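Local coordinates for methyl-coenzyme M reductase I beta subunit (Methanosarcina barkeri, PDB 1E6Y), which catalyses, as part of the methyl-coenzyme M reductase complex with its nickel cofactor F430, the final methane-releasing step of methanogenesis from methyl-coenzyme M and coenzyme B, at residues D37-I49 with M167-Q179. Residues are numbered along the deposited sequence; the frame is centred on the assembly and turned at random.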
# COMPACT_ATOMS: atom_id res chain seq x y z
N ASP E 37 23.72 8.89 16.34
CA ASP E 37 24.68 8.44 15.35
C ASP E 37 24.05 7.48 14.34
O ASP E 37 24.39 7.50 13.16
CB ASP E 37 25.87 7.76 16.03
CG ASP E 37 26.82 8.76 16.68
OD1 ASP E 37 26.60 9.98 16.55
OD2 ASP E 37 27.78 8.31 17.35
N THR E 38 23.11 6.67 14.81
CA THR E 38 22.36 5.77 13.94
C THR E 38 21.47 6.57 12.99
O THR E 38 21.40 6.28 11.80
CB THR E 38 21.49 4.80 14.76
OG1 THR E 38 22.34 4.03 15.62
CG2 THR E 38 20.71 3.86 13.85
N LYS E 39 20.83 7.62 13.52
CA LYS E 39 19.97 8.47 12.71
C LYS E 39 20.76 9.25 11.66
O LYS E 39 20.33 9.35 10.51
CB LYS E 39 19.19 9.44 13.60
CG LYS E 39 18.11 8.78 14.45
CD LYS E 39 17.43 9.79 15.36
CE LYS E 39 16.56 10.76 14.56
NZ LYS E 39 15.82 11.69 15.46
N ARG E 40 21.92 9.79 12.04
CA ARG E 40 22.58 10.77 11.18
C ARG E 40 23.60 10.18 10.24
O ARG E 40 24.21 10.90 9.44
CB ARG E 40 23.26 11.83 12.09
CG ARG E 40 24.56 11.35 12.71
CD ARG E 40 25.02 12.32 13.80
NE ARG E 40 26.27 11.96 14.43
CZ ARG E 40 27.50 12.42 14.20
NH1 ARG E 40 27.74 13.35 13.28
NH2 ARG E 40 28.54 11.96 14.91
N SER E 41 23.77 8.86 10.27
CA SER E 41 24.84 8.22 9.49
C SER E 41 24.35 7.29 8.39
O SER E 41 23.39 6.54 8.57
CB SER E 41 25.77 7.45 10.42
OG SER E 41 26.28 8.28 11.45
N VAL E 42 25.03 7.33 7.25
CA VAL E 42 24.82 6.36 6.17
C VAL E 42 26.14 5.87 5.59
O VAL E 42 27.19 6.49 5.77
CB VAL E 42 23.96 6.95 5.01
CG1 VAL E 42 22.58 7.32 5.52
CG2 VAL E 42 24.66 8.15 4.37
N ALA E 43 26.08 4.72 4.92
CA ALA E 43 27.20 4.19 4.16
C ALA E 43 26.95 4.41 2.68
O ALA E 43 25.81 4.31 2.21
CB ALA E 43 27.37 2.71 4.45
N VAL E 44 28.01 4.74 1.94
CA VAL E 44 27.92 4.86 0.49
C VAL E 44 28.93 3.93 -0.16
O VAL E 44 30.09 3.89 0.24
CB VAL E 44 28.19 6.32 0.03
CG1 VAL E 44 28.19 6.40 -1.49
CG2 VAL E 44 27.14 7.25 0.61
N ASN E 45 28.46 3.13 -1.11
CA ASN E 45 29.32 2.18 -1.80
C ASN E 45 29.91 2.83 -3.05
O ASN E 45 29.28 2.86 -4.11
CB ASN E 45 28.50 0.93 -2.17
CG ASN E 45 29.37 -0.20 -2.67
OD1 ASN E 45 30.55 -0.02 -2.98
ND2 ASN E 45 28.79 -1.39 -2.77
N LEU E 46 31.12 3.36 -2.92
CA LEU E 46 31.80 4.04 -4.01
C LEU E 46 32.15 3.09 -5.15
O LEU E 46 32.05 3.46 -6.32
CB LEU E 46 33.08 4.72 -3.50
CG LEU E 46 32.91 5.83 -2.46
CD1 LEU E 46 34.28 6.44 -2.17
CD2 LEU E 46 31.95 6.88 -2.98
N ALA E 47 32.59 1.89 -4.79
CA ALA E 47 32.85 0.85 -5.79
C ALA E 47 31.57 0.53 -6.56
O ALA E 47 31.59 0.41 -7.79
CB ALA E 47 33.38 -0.41 -5.11
N GLY E 48 30.44 0.49 -5.85
CA GLY E 48 29.16 0.24 -6.47
C GLY E 48 28.74 1.32 -7.45
O GLY E 48 28.25 1.03 -8.53
N ILE E 49 28.94 2.58 -7.05
CA ILE E 49 28.65 3.71 -7.93
C ILE E 49 29.49 3.63 -9.20
O ILE E 49 28.96 3.73 -10.31
CB ILE E 49 28.93 5.07 -7.23
CG1 ILE E 49 27.94 5.27 -6.08
CG2 ILE E 49 28.81 6.22 -8.22
CD1 ILE E 49 28.29 6.40 -5.16
N MET E 167 16.08 2.19 -4.40
CA MET E 167 16.21 0.83 -4.91
C MET E 167 17.25 0.78 -6.02
O MET E 167 17.15 1.51 -7.01
CB MET E 167 14.87 0.33 -5.45
CG MET E 167 14.93 -1.08 -6.00
SD MET E 167 13.34 -1.72 -6.50
CE MET E 167 13.30 -1.22 -8.21
N GLY E 168 18.25 -0.08 -5.84
CA GLY E 168 19.33 -0.17 -6.81
C GLY E 168 20.25 1.03 -6.76
O GLY E 168 20.91 1.36 -7.75
N GLY E 169 20.24 1.73 -5.63
CA GLY E 169 21.19 2.80 -5.39
C GLY E 169 22.39 2.29 -4.60
O GLY E 169 22.57 1.08 -4.45
N GLN E 170 23.19 3.21 -4.08
CA GLN E 170 24.43 2.83 -3.40
C GLN E 170 24.56 3.48 -2.03
O GLN E 170 25.67 3.66 -1.52
CB GLN E 170 25.64 3.19 -4.27
CG GLN E 170 25.65 2.53 -5.64
CD GLN E 170 25.77 1.02 -5.57
OE1 GLN E 170 26.31 0.47 -4.61
NE2 GLN E 170 25.28 0.34 -6.60
N VAL E 171 23.43 3.84 -1.43
CA VAL E 171 23.41 4.44 -0.10
C VAL E 171 22.54 3.60 0.83
O VAL E 171 21.41 3.25 0.48
CB VAL E 171 22.84 5.89 -0.14
CG1 VAL E 171 22.94 6.53 1.23
CG2 VAL E 171 23.59 6.72 -1.17
N GLN E 172 23.11 3.20 1.97
CA GLN E 172 22.36 2.45 2.97
C GLN E 172 22.67 3.00 4.35
O GLN E 172 23.80 3.39 4.63
CB GLN E 172 22.77 0.97 2.98
CG GLN E 172 22.67 0.22 1.68
CD GLN E 172 23.19 -1.21 1.82
OE1 GLN E 172 23.26 -1.75 2.93
NE2 GLN E 172 23.61 -1.80 0.70
N GLY E 173 21.71 2.85 5.26
CA GLY E 173 21.98 3.10 6.66
C GLY E 173 21.60 1.88 7.49
O GLY E 173 21.24 0.84 6.95
N ILE E 174 21.69 2.02 8.81
CA ILE E 174 21.27 0.97 9.73
C ILE E 174 19.74 0.85 9.76
O ILE E 174 19.20 -0.25 9.90
CB ILE E 174 21.81 1.25 11.15
CG1 ILE E 174 23.34 1.20 11.14
CG2 ILE E 174 21.27 0.23 12.15
CD1 ILE E 174 23.99 1.69 12.40
N LEU E 175 19.05 1.97 9.56
CA LEU E 175 17.59 2.00 9.58
C LEU E 175 17.03 1.79 8.17
O LEU E 175 17.77 1.67 7.20
CB LEU E 175 17.10 3.33 10.15
CG LEU E 175 17.65 3.73 11.52
CD1 LEU E 175 17.26 5.17 11.84
CD2 LEU E 175 17.12 2.78 12.57
N SER E 176 15.70 1.73 8.08
CA SER E 176 15.03 1.59 6.79
C SER E 176 14.53 2.97 6.35
O SER E 176 15.22 3.97 6.54
CB SER E 176 13.85 0.61 6.94
OG SER E 176 13.34 0.23 5.67
N ILE E 177 13.38 3.01 5.67
CA ILE E 177 12.67 4.27 5.46
C ILE E 177 11.41 4.28 6.32
O ILE E 177 10.89 3.23 6.68
CB ILE E 177 12.29 4.47 3.96
CG1 ILE E 177 11.30 3.40 3.49
CG2 ILE E 177 13.55 4.45 3.10
CD1 ILE E 177 10.71 3.67 2.12
N PRO E 178 10.96 5.48 6.74
CA PRO E 178 9.87 5.57 7.73
C PRO E 178 8.58 4.89 7.28
O PRO E 178 7.86 4.32 8.10
CB PRO E 178 9.69 7.08 7.91
CG PRO E 178 11.02 7.66 7.55
CD PRO E 178 11.51 6.80 6.42
N GLN E 179 8.33 4.90 5.97
CA GLN E 179 7.09 4.34 5.43
C GLN E 179 7.01 2.82 5.57
O GLN E 179 5.95 2.24 5.36
CB GLN E 179 6.93 4.72 3.96
CG GLN E 179 6.79 6.21 3.71
CD GLN E 179 8.08 6.83 3.22
OE1 GLN E 179 9.13 6.68 3.85
NE2 GLN E 179 8.03 7.49 2.07
O HOH W 1 22.60 4.42 10.10
O HOH W 2 25.50 -1.59 -2.93
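Gln170 folds over the first turn of helix 46-55, its CB and CG passing the CG1 of Ile49, with Gln170 CB 3.6 Å from Ile49 CG1. A bend at chi2 (-65°) turns the amide back across Gly48, where Gln170 OE1 lies 3.4 Å from Gly48 CA, close against the bare glycine backbone. The amide planes of Gln170 and Asn45 stand 78° apart, and a water links the two groups, donating to Gln170 OE1 and accepting from Asn45 ND2. Asn45 is the N-cap: its OD1 accepts from Gly48 N, which stands well above the Asn45 amide plane, while Asn45 N donates a hydrogen bond to Gln170 O (2.9 Å). Next along, Ala43 and Gln172 form a hydrogen-bonded pair, with Ala43 N to Gln172 O at 2.7 Å. At the other end, Thr38 sets CG2 anti to its backbone N and lays it against Ile174 and Leu175, 3.8 Å from Leu175 CG, crossing both side chains at about a right angle, while Thr38 OG1 bonds Ile34 O and Tyr214 OH. A second water joins Thr38 O and Ser41 O to Ile174 N, beyond the last direct backbone bond. Strand 41-45, set between two helices, pairs antiparallel with 171-172, an outermost strand within this chain of a four-stranded antiparallel sheet.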